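Local coordinates for protein adhesin LabA (Helicobacter pylori, PDB 6GMM) that probably binds LacdiNAc-bearing glycans of the gastric mucosa, acting as a lectin-like adhesin, at residues L64-A69 / E193-I198; A70-V75 / A316-D321; T197-L202 / S243-M248. All blocks are in the same frame, centred on the assembly; numbering follows the deposited sequence.

Contact 1: residues L64-A69 / E193-I198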
loop_
_atom_site.group_PDB
_atom_site.type_symbol
_atom_site.label_atom_id
_atom_site.label_comp_id
_atom_site.label_asym_id
_atom_site.label_seq_id
_atom_site.Cartn_x
_atom_site.Cartn_y
_atom_site.Cartn_z
ATOM N N LEU A 64 -6.534 -7.800 -1.128
ATOM C CA LEU A 64 -7.005 -7.446 -2.477
ATOM C C LEU A 64 -6.029 -7.864 -3.527
ATOM O O LEU A 64 -6.469 -8.354 -4.545
ATOM C CB LEU A 64 -7.322 -5.937 -2.610
ATOM C CG LEU A 64 -8.077 -5.503 -3.891
ATOM C CD1 LEU A 64 -9.354 -6.265 -4.067
ATOM C CD2 LEU A 64 -8.327 -3.977 -3.897
ATOM N N ALA A 65 -4.719 -7.700 -3.304
ATOM C CA ALA A 65 -3.726 -8.144 -4.295
ATOM C C ALA A 65 -3.852 -9.643 -4.522
ATOM O O ALA A 65 -3.864 -10.060 -5.677
ATOM C CB ALA A 65 -2.306 -7.795 -3.847
ATOM N N LEU A 66 -4.048 -10.447 -3.445
ATOM C CA LEU A 66 -4.157 -11.921 -3.586
ATOM C C LEU A 66 -5.432 -12.350 -4.328
ATOM O O LEU A 66 -5.350 -13.050 -5.348
ATOM C CB LEU A 66 -4.031 -12.624 -2.217
ATOM C CG LEU A 66 -2.774 -12.319 -1.396
ATOM C CD1 LEU A 66 -2.831 -12.995 -0.059
ATOM C CD2 LEU A 66 -1.488 -12.695 -2.137
ATOM N N ASN A 67 -6.602 -11.889 -3.852
ATOM C CA ASN A 67 -7.894 -12.155 -4.482
ATOM C C ASN A 67 -7.876 -11.663 -5.919
ATOM O O ASN A 67 -8.437 -12.310 -6.795
ATOM C CB ASN A 67 -9.009 -11.455 -3.723
ATOM C CG ASN A 67 -9.334 -12.097 -2.397
ATOM O OD1 ASN A 67 -9.348 -13.321 -2.254
ATOM N ND2 ASN A 67 -9.614 -11.285 -1.394
ATOM N N ALA A 68 -7.237 -10.537 -6.190
ATOM C CA ALA A 68 -7.222 -10.097 -7.585
ATOM C C ALA A 68 -6.297 -10.961 -8.455
ATOM O O ALA A 68 -6.628 -11.194 -9.620
ATOM C CB ALA A 68 -6.895 -8.617 -7.698
ATOM N N ALA A 69 -5.200 -11.519 -7.888
ATOM C CA ALA A 69 -4.333 -12.382 -8.712
ATOM C C ALA A 69 -5.008 -13.734 -8.978
ATOM O O ALA A 69 -5.060 -14.170 -10.128
ATOM C CB ALA A 69 -2.978 -12.570 -8.073
ATOM N N GLU A 193 4.443 -13.340 -3.458
ATOM C CA GLU A 193 5.336 -13.930 -4.444
ATOM C C GLU A 193 4.524 -14.901 -5.327
ATOM O O GLU A 193 4.666 -14.888 -6.564
ATOM C CB GLU A 193 6.532 -14.635 -3.768
ATOM C CG GLU A 193 7.408 -15.448 -4.727
ATOM C CD GLU A 193 7.988 -14.705 -5.923
ATOM O OE1 GLU A 193 8.487 -13.569 -5.740
ATOM O OE2 GLU A 193 7.955 -15.266 -7.043
ATOM N N GLN A 194 3.624 -15.701 -4.677
ATOM C CA GLN A 194 2.743 -16.653 -5.350
ATOM C C GLN A 194 1.871 -15.880 -6.324
ATOM O O GLN A 194 1.755 -16.270 -7.483
ATOM C CB GLN A 194 1.848 -17.414 -4.347
ATOM C CG GLN A 194 2.548 -18.405 -3.414
ATOM C CD GLN A 194 3.831 -18.956 -3.973
ATOM O OE1 GLN A 194 3.869 -19.619 -5.020
ATOM N NE2 GLN A 194 4.913 -18.673 -3.281
ATOM N N ALA A 195 1.329 -14.739 -5.875
ATOM C CA ALA A 195 0.473 -13.882 -6.690
ATOM C C ALA A 195 1.276 -13.363 -7.886
ATOM O O ALA A 195 0.718 -13.233 -8.969
ATOM C CB ALA A 195 -0.021 -12.716 -5.855
ATOM N N SER A 196 2.587 -13.068 -7.692
ATOM C CA SER A 196 3.420 -12.539 -8.781
ATOM C C SER A 196 3.721 -13.597 -9.797
ATOM O O SER A 196 3.752 -13.299 -10.985
ATOM C CB SER A 196 4.705 -11.913 -8.253
ATOM O OG SER A 196 5.392 -11.260 -9.308
ATOM N N THR A 197 3.900 -14.858 -9.344
ATOM C CA THR A 197 4.148 -15.998 -10.211
ATOM C C THR A 197 2.983 -16.187 -11.168
ATOM O O THR A 197 3.221 -16.413 -12.363
ATOM C CB THR A 197 4.425 -17.252 -9.386
ATOM O OG1 THR A 197 5.663 -17.071 -8.703
ATOM C CG2 THR A 197 4.501 -18.526 -10.254
ATOM N N ILE A 198 1.737 -16.133 -10.660
ATOM C CA ILE A 198 0.542 -16.267 -11.497
ATOM C C ILE A 198 0.585 -15.271 -12.666
ATOM O O ILE A 198 0.651 -15.702 -13.791
ATOM C CB ILE A 198 -0.760 -16.088 -10.677
ATOM C CG1 ILE A 198 -0.966 -17.249 -9.666
ATOM C CG2 ILE A 198 -1.973 -15.917 -11.623
ATOM C CD1 ILE A 198 -2.107 -17.017 -8.690
#

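Contact 2: residues A70-V75 / A316-D321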
loop_
_atom_site.group_PDB
_atom_site.type_symbol
_atom_site.label_atom_id
_atom_site.label_comp_id
_atom_site.label_asym_id
_atom_site.label_seq_id
_atom_site.Cartn_x
_atom_site.Cartn_y
_atom_site.Cartn_z
ATOM N N ALA A 70 -5.588 -14.362 -7.924
ATOM C CA ALA A 70 -6.309 -15.627 -8.023
ATOM C C ALA A 70 -7.560 -15.458 -8.894
ATOM O O ALA A 70 -7.856 -16.321 -9.716
ATOM C CB ALA A 70 -6.691 -16.136 -6.637
ATOM N N GLY A 71 -8.270 -14.362 -8.714
ATOM C CA GLY A 71 -9.478 -14.054 -9.474
ATOM C C GLY A 71 -9.248 -13.947 -10.976
ATOM O O GLY A 71 -10.070 -14.450 -11.740
ATOM N N LEU A 72 -8.132 -13.290 -11.430
ATOM C CA LEU A 72 -7.865 -13.182 -12.875
ATOM C C LEU A 72 -7.730 -14.602 -13.431
ATOM O O LEU A 72 -8.442 -14.953 -14.363
ATOM C CB LEU A 72 -6.636 -12.318 -13.236
ATOM C CG LEU A 72 -6.385 -12.051 -14.757
ATOM C CD1 LEU A 72 -7.393 -11.067 -15.330
ATOM C CD2 LEU A 72 -4.974 -11.498 -15.011
ATOM N N TRP A 73 -6.892 -15.431 -12.773
ATOM C CA TRP A 73 -6.649 -16.807 -13.143
ATOM C C TRP A 73 -7.942 -17.592 -13.160
ATOM O O TRP A 73 -8.197 -18.262 -14.152
ATOM C CB TRP A 73 -5.632 -17.442 -12.196
ATOM C CG TRP A 73 -5.358 -18.897 -12.469
ATOM C CD1 TRP A 73 -5.600 -19.945 -11.632
ATOM C CD2 TRP A 73 -4.822 -19.466 -13.677
ATOM N NE1 TRP A 73 -5.190 -21.122 -12.213
ATOM C CE2 TRP A 73 -4.709 -20.858 -13.467
ATOM C CE3 TRP A 73 -4.331 -18.920 -14.879
ATOM C CZ2 TRP A 73 -4.204 -21.725 -14.447
ATOM C CZ3 TRP A 73 -3.821 -19.778 -15.840
ATOM C CH2 TRP A 73 -3.788 -21.166 -15.632
ATOM N N GLN A 74 -8.783 -17.473 -12.118
ATOM C CA GLN A 74 -10.065 -18.182 -12.099
ATOM C C GLN A 74 -11.010 -17.750 -13.209
ATOM O O GLN A 74 -11.727 -18.587 -13.740
ATOM C CB GLN A 74 -10.799 -18.030 -10.768
ATOM C CG GLN A 74 -10.205 -18.860 -9.643
ATOM C CD GLN A 74 -10.661 -18.395 -8.276
ATOM O OE1 GLN A 74 -11.308 -17.363 -8.113
ATOM N NE2 GLN A 74 -10.363 -19.166 -7.254
ATOM N N VAL A 75 -11.064 -16.471 -13.519
ATOM C CA VAL A 75 -12.023 -15.986 -14.505
ATOM C C VAL A 75 -11.583 -16.222 -15.971
ATOM O O VAL A 75 -12.462 -16.239 -16.842
ATOM C CB VAL A 75 -12.441 -14.509 -14.236
ATOM C CG1 VAL A 75 -11.501 -13.518 -14.912
ATOM C CG2 VAL A 75 -13.891 -14.272 -14.649
ATOM N N ALA A 316 -15.246 -1.226 -13.875
ATOM C CA ALA A 316 -16.301 -1.650 -12.961
ATOM C C ALA A 316 -17.141 -2.851 -13.452
ATOM O O ALA A 316 -17.460 -3.701 -12.626
ATOM C CB ALA A 316 -17.197 -0.467 -12.618
ATOM N N GLU A 317 -17.474 -2.931 -14.776
ATOM C CA GLU A 317 -18.263 -4.015 -15.391
ATOM C C GLU A 317 -17.561 -5.359 -15.298
ATOM O O GLU A 317 -18.223 -6.387 -15.230
ATOM C CB GLU A 317 -18.620 -3.740 -16.882
ATOM C CG GLU A 317 -19.180 -2.355 -17.169
ATOM C CD GLU A 317 -18.157 -1.230 -17.125
ATOM O OE1 GLU A 317 -17.247 -1.212 -17.987
ATOM O OE2 GLU A 317 -18.236 -0.395 -16.193
ATOM N N PHE A 318 -16.225 -5.358 -15.360
ATOM C CA PHE A 318 -15.444 -6.582 -15.264
ATOM C C PHE A 318 -15.445 -7.068 -13.810
ATOM O O PHE A 318 -15.408 -8.265 -13.558
ATOM C CB PHE A 318 -14.004 -6.357 -15.781
ATOM C CG PHE A 318 -13.129 -7.591 -15.742
ATOM C CD1 PHE A 318 -13.462 -8.730 -16.483
ATOM C CD2 PHE A 318 -11.994 -7.635 -14.941
ATOM C CE1 PHE A 318 -12.652 -9.862 -16.444
ATOM C CE2 PHE A 318 -11.190 -8.783 -14.898
ATOM C CZ PHE A 318 -11.520 -9.878 -15.656
ATOM N N VAL A 319 -15.482 -6.154 -12.862
ATOM C CA VAL A 319 -15.496 -6.539 -11.449
ATOM C C VAL A 319 -16.880 -7.095 -11.079
ATOM O O VAL A 319 -16.947 -8.225 -10.601
ATOM C CB VAL A 319 -15.006 -5.429 -10.487
ATOM C CG1 VAL A 319 -15.035 -5.910 -9.030
ATOM C CG2 VAL A 319 -13.592 -4.970 -10.867
ATOM N N LYS A 320 -17.974 -6.344 -11.375
ATOM C CA LYS A 320 -19.328 -6.762 -11.027
ATOM C C LYS A 320 -19.941 -7.820 -11.960
ATOM O O LYS A 320 -20.596 -8.724 -11.444
ATOM C CB LYS A 320 -20.292 -5.554 -10.855
ATOM C CG LYS A 320 -20.607 -4.720 -12.101
ATOM N N ASP A 321 -19.749 -7.725 -13.295
ATOM C CA ASP A 321 -20.410 -8.631 -14.238
ATOM C C ASP A 321 -19.523 -9.736 -14.857
ATOM O O ASP A 321 -19.941 -10.407 -15.790
ATOM C CB ASP A 321 -21.118 -7.827 -15.331
ATOM C CG ASP A 321 -22.180 -6.898 -14.793
ATOM O OD1 ASP A 321 -22.951 -7.328 -13.908
ATOM O OD2 ASP A 321 -22.242 -5.745 -15.255
#

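Contact 3: residues T197-L202 / S243-M248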
loop_
_atom_site.group_PDB
_atom_site.type_symbol
_atom_site.label_atom_id
_atom_site.label_comp_id
_atom_site.label_asym_id
_atom_site.label_seq_id
_atom_site.Cartn_x
_atom_site.Cartn_y
_atom_site.Cartn_z
ATOM N N THR A 197 3.900 -14.858 -9.344
ATOM C CA THR A 197 4.148 -15.998 -10.211
ATOM C C THR A 197 2.983 -16.187 -11.168
ATOM O O THR A 197 3.221 -16.413 -12.363
ATOM C CB THR A 197 4.425 -17.252 -9.386
ATOM O OG1 THR A 197 5.663 -17.071 -8.703
ATOM C CG2 THR A 197 4.501 -18.526 -10.254
ATOM N N ILE A 198 1.737 -16.133 -10.660
ATOM C CA ILE A 198 0.542 -16.267 -11.497
ATOM C C ILE A 198 0.585 -15.271 -12.666
ATOM O O ILE A 198 0.651 -15.702 -13.791
ATOM C CB ILE A 198 -0.760 -16.088 -10.677
ATOM C CG1 ILE A 198 -0.966 -17.249 -9.666
ATOM C CG2 ILE A 198 -1.973 -15.917 -11.623
ATOM C CD1 ILE A 198 -2.107 -17.017 -8.690
ATOM N N ILE A 199 0.625 -13.956 -12.371
ATOM C CA ILE A 199 0.572 -12.850 -13.325
ATOM C C ILE A 199 1.821 -12.793 -14.196
ATOM O O ILE A 199 1.688 -12.677 -15.418
ATOM C CB ILE A 199 0.258 -11.486 -12.619
ATOM C CG1 ILE A 199 -0.863 -11.627 -11.544
ATOM C CG2 ILE A 199 -0.098 -10.390 -13.636
ATOM C CD1 ILE A 199 -2.337 -11.893 -12.070
ATOM N N THR A 200 3.026 -12.891 -13.590
ATOM C CA THR A 200 4.273 -12.862 -14.371
ATOM C C THR A 200 4.295 -14.016 -15.384
ATOM O O THR A 200 4.517 -13.735 -16.570
ATOM C CB THR A 200 5.512 -12.787 -13.474
ATOM O OG1 THR A 200 5.318 -11.696 -12.561
ATOM C CG2 THR A 200 6.784 -12.543 -14.264
ATOM N N THR A 201 3.984 -15.290 -14.933
ATOM C CA THR A 201 3.975 -16.460 -15.837
ATOM C C THR A 201 2.916 -16.287 -16.931
ATOM O O THR A 201 3.223 -16.528 -18.100
ATOM C CB THR A 201 3.872 -17.802 -15.080
ATOM O OG1 THR A 201 4.737 -17.786 -13.931
ATOM C CG2 THR A 201 4.262 -18.958 -15.939
ATOM N N LEU A 202 1.697 -15.818 -16.560
ATOM C CA LEU A 202 0.601 -15.573 -17.508
ATOM C C LEU A 202 1.025 -14.576 -18.573
ATOM O O LEU A 202 0.819 -14.809 -19.758
ATOM C CB LEU A 202 -0.613 -14.978 -16.775
ATOM C CG LEU A 202 -2.018 -15.546 -17.031
ATOM C CD1 LEU A 202 -3.083 -14.542 -16.624
ATOM C CD2 LEU A 202 -2.253 -16.004 -18.494
ATOM N N SER A 243 -1.550 -5.278 -15.861
ATOM C CA SER A 243 -0.771 -4.141 -15.393
ATOM C C SER A 243 -1.224 -3.671 -13.999
ATOM O O SER A 243 -0.381 -3.570 -13.092
ATOM C CB SER A 243 -0.780 -3.001 -16.408
ATOM O OG SER A 243 0.078 -1.950 -15.985
ATOM N N ALA A 244 -2.559 -3.477 -13.819
ATOM C CA ALA A 244 -3.149 -3.039 -12.551
ATOM C C ALA A 244 -2.821 -4.016 -11.443
ATOM O O ALA A 244 -2.513 -3.597 -10.340
ATOM C CB ALA A 244 -4.653 -2.920 -12.692
ATOM N N ILE A 245 -2.844 -5.310 -11.740
ATOM C CA ILE A 245 -2.605 -6.314 -10.710
ATOM C C ILE A 245 -1.138 -6.366 -10.317
ATOM O O ILE A 245 -0.838 -6.506 -9.131
ATOM C CB ILE A 245 -3.193 -7.699 -11.100
ATOM C CG1 ILE A 245 -4.743 -7.598 -11.302
ATOM C CG2 ILE A 245 -2.834 -8.730 -10.019
ATOM C CD1 ILE A 245 -5.449 -8.918 -11.871
ATOM N N GLN A 246 -0.229 -6.240 -11.300
ATOM C CA GLN A 246 1.222 -6.227 -11.051
ATOM C C GLN A 246 1.609 -5.118 -10.108
ATOM O O GLN A 246 2.369 -5.367 -9.166
ATOM C CB GLN A 246 2.015 -6.103 -12.362
ATOM C CG GLN A 246 1.936 -7.387 -13.219
ATOM C CD GLN A 246 2.894 -8.479 -12.789
ATOM O OE1 GLN A 246 3.719 -8.931 -13.599
ATOM N NE2 GLN A 246 2.747 -9.007 -11.540
ATOM N N ASP A 247 1.044 -3.908 -10.314
ATOM C CA ASP A 247 1.308 -2.732 -9.472
ATOM C C ASP A 247 0.685 -2.939 -8.069
ATOM O O ASP A 247 1.277 -2.540 -7.066
ATOM C CB ASP A 247 0.707 -1.507 -10.149
ATOM C CG ASP A 247 1.431 -1.031 -11.400
ATOM O OD1 ASP A 247 2.680 -1.205 -11.479
ATOM O OD2 ASP A 247 0.781 -0.362 -12.238
ATOM N N MET A 248 -0.502 -3.595 -8.001
ATOM C CA MET A 248 -1.181 -3.915 -6.742
ATOM C C MET A 248 -0.247 -4.793 -5.883
ATOM O O MET A 248 -0.044 -4.518 -4.709
ATOM C CB MET A 248 -2.472 -4.682 -7.027
ATOM C CG MET A 248 -3.653 -3.799 -7.324
ATOM S SD MET A 248 -5.112 -4.774 -7.738
ATOM C CE MET A 248 -5.568 -5.310 -6.150
#

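Contact 1: residues L64-A69 / E193-I198
Ala69 and Ala195 mark the closest backbone approach, with their CA atoms 5.4 Å apart. The segments 64-69 and 193-198 are both helical, and both helices extend beyond them at each end. Their N-to-C directions differ by 31°, so they run in broadly the same sense. The short axes come within 9.3 Å of each other.

Alanine on both sides permits this close backbone approach. The two methyls point at the opposing helix, and Ala69 CB lies 3.7 Å from Ala195 CB. Ala69 CB also rests on the backbone of the other helix, 3.9 Å from Ala195 O. Leu66, one helical turn before Ala69, adds a second touch from the same helix. Its CG stands anti to the carbonyl carbon (chi1 -55°), and the CD2 branch reaches Ala195 CB at 4.0 Å. Ala195 CB is therefore met by two apolar groups. Ile198 continues the contact one turn after Ala195. Its CG2 branch sits 3.8 Å from Ala69 O, so a methyl packs against a carbonyl oxygen. No hydrogen bond joins the segments. The contact buries 178 Å² over both sides and is made by van der Waals packing, and all four touching residues are buried.

Other helices close round this pair. Helix 239-264 touches both helices, with Met248 on Leu64 and Ala68, and Ile249 on Ala195. Helix 128-145 packs on Ile198 through Ile141, while helix 354-366 lies against Leu64 and Asn67. The contact thus joins helices 57-76 and 188-205 inside a helical bundle of the adhesin.

Contact 2: residues A70-V75 / A316-D321
The Phe318 ring is the flat group that meets segment 70-75, and it does so with its far end. Val75 CG1 and Leu72 CD1 both approach it obliquely. Val75 CG1 is the nearer, 3.7 Å from Phe318 CZ and 4.1 Å from Phe318 CE1. Leu72 CD1 is a looser neighbour, 4.3 Å from Phe318 CZ. Beyond the two segments, the Phe318 side chain also touches Ile226 and Glu241.

The ring spans most of the distance between the backbones. The nearest CA atoms, those of Val75 and Phe318, are 10.0 Å apart, so the backbones do not meet. Phe318 extends from its helix with CG anti to the backbone N (chi1 -179°), which carries the ring toward helix 57-76. Val75 comes from the opposite direction. Its CG1 stands between the backbone N and the carbonyl carbon (chi1 88°), and this methyl makes the touch. Leu72 lies almost one turn earlier and reaches the ring by the end of its side chain. The contact is apolar and small, with 92 Å² buried over both sides. No hydrogen bond crosses it, and all three touching residues are buried.

Around the contact, Leu72 also packs on Ile242 and Ile245 of helix 239-264 and on Ile199 and Leu202 of helix 188-205. On another side of helix 57-76, Trp73 meets Tyr138 of helix 128-145 edge-to-face. Phe318 joins the short helix 316-323 to helix 57-76, and Leu323 of the same short helix touches both Val75 and Phe318.

Contact 3: residues T197-L202 / S243-M248
Ile199 and Gln246 slide past each other in opposite directions, and this overlap forms the middle of the contact. Their helices run mostly antiparallel, with 141° between the segment directions. Gln246 is bent at chi2 (-81°), which lays its amide alongside Ile199. The Ile199 CG2 methyl sits over the flat amide, 3.6 Å from Gln246 CD. Ile199 CB lies over the same face, 3.7 Å from Gln246 NE2.

The other branch of Ile199 turns to Ile245. These two side chains cross at about a right angle. Ile245 CG2 lies against Ile199 CD1 at 3.8 Å, and it is as close to Ile199 CG1. Ile199 thus fits one branch to an amide and the other to a methyl.

Thr200 also crosses Gln246 at about a right angle. Thr200 OG1 and Gln246 OE1 are 3.4 Å apart, but they are not hydrogen-bonded. The Thr200 hydroxyl bonds instead to Ser196 O, one turn back in its own helix.

The chemistry is therefore graded. Buried isoleucines hold the inner side, and the partly exposed glutamine covers Ile199 with its flat amide. Thr200 stands at the exposed margin. Polar groups are present here, yet the two segments meet by van der Waals contact, with no hydrogen bond between them.

In the fold
Six helical segments make the three contacts, in the order 64-69, 70-75, 193-198, 197-202, 243-248 and 316-321. Contacts 1 and 2 use successive parts of helix 57-76. Contacts 1 and 3 use helix 188-205 and share Thr197 and Ile198. The centres of contacts 1 and 3 are about 7 Å apart. The centre of contact 2 is about 13 Å from that of contact 1 and about 14 Å from that of contact 3. Packing links all three: Ala68 O lies 3.4 Å from Ile245 CD1, and Ile198 CG2 meets Trp73 CB at 4.0 Å. Parts distant in sequence thus pack into one helical region of the adhesin.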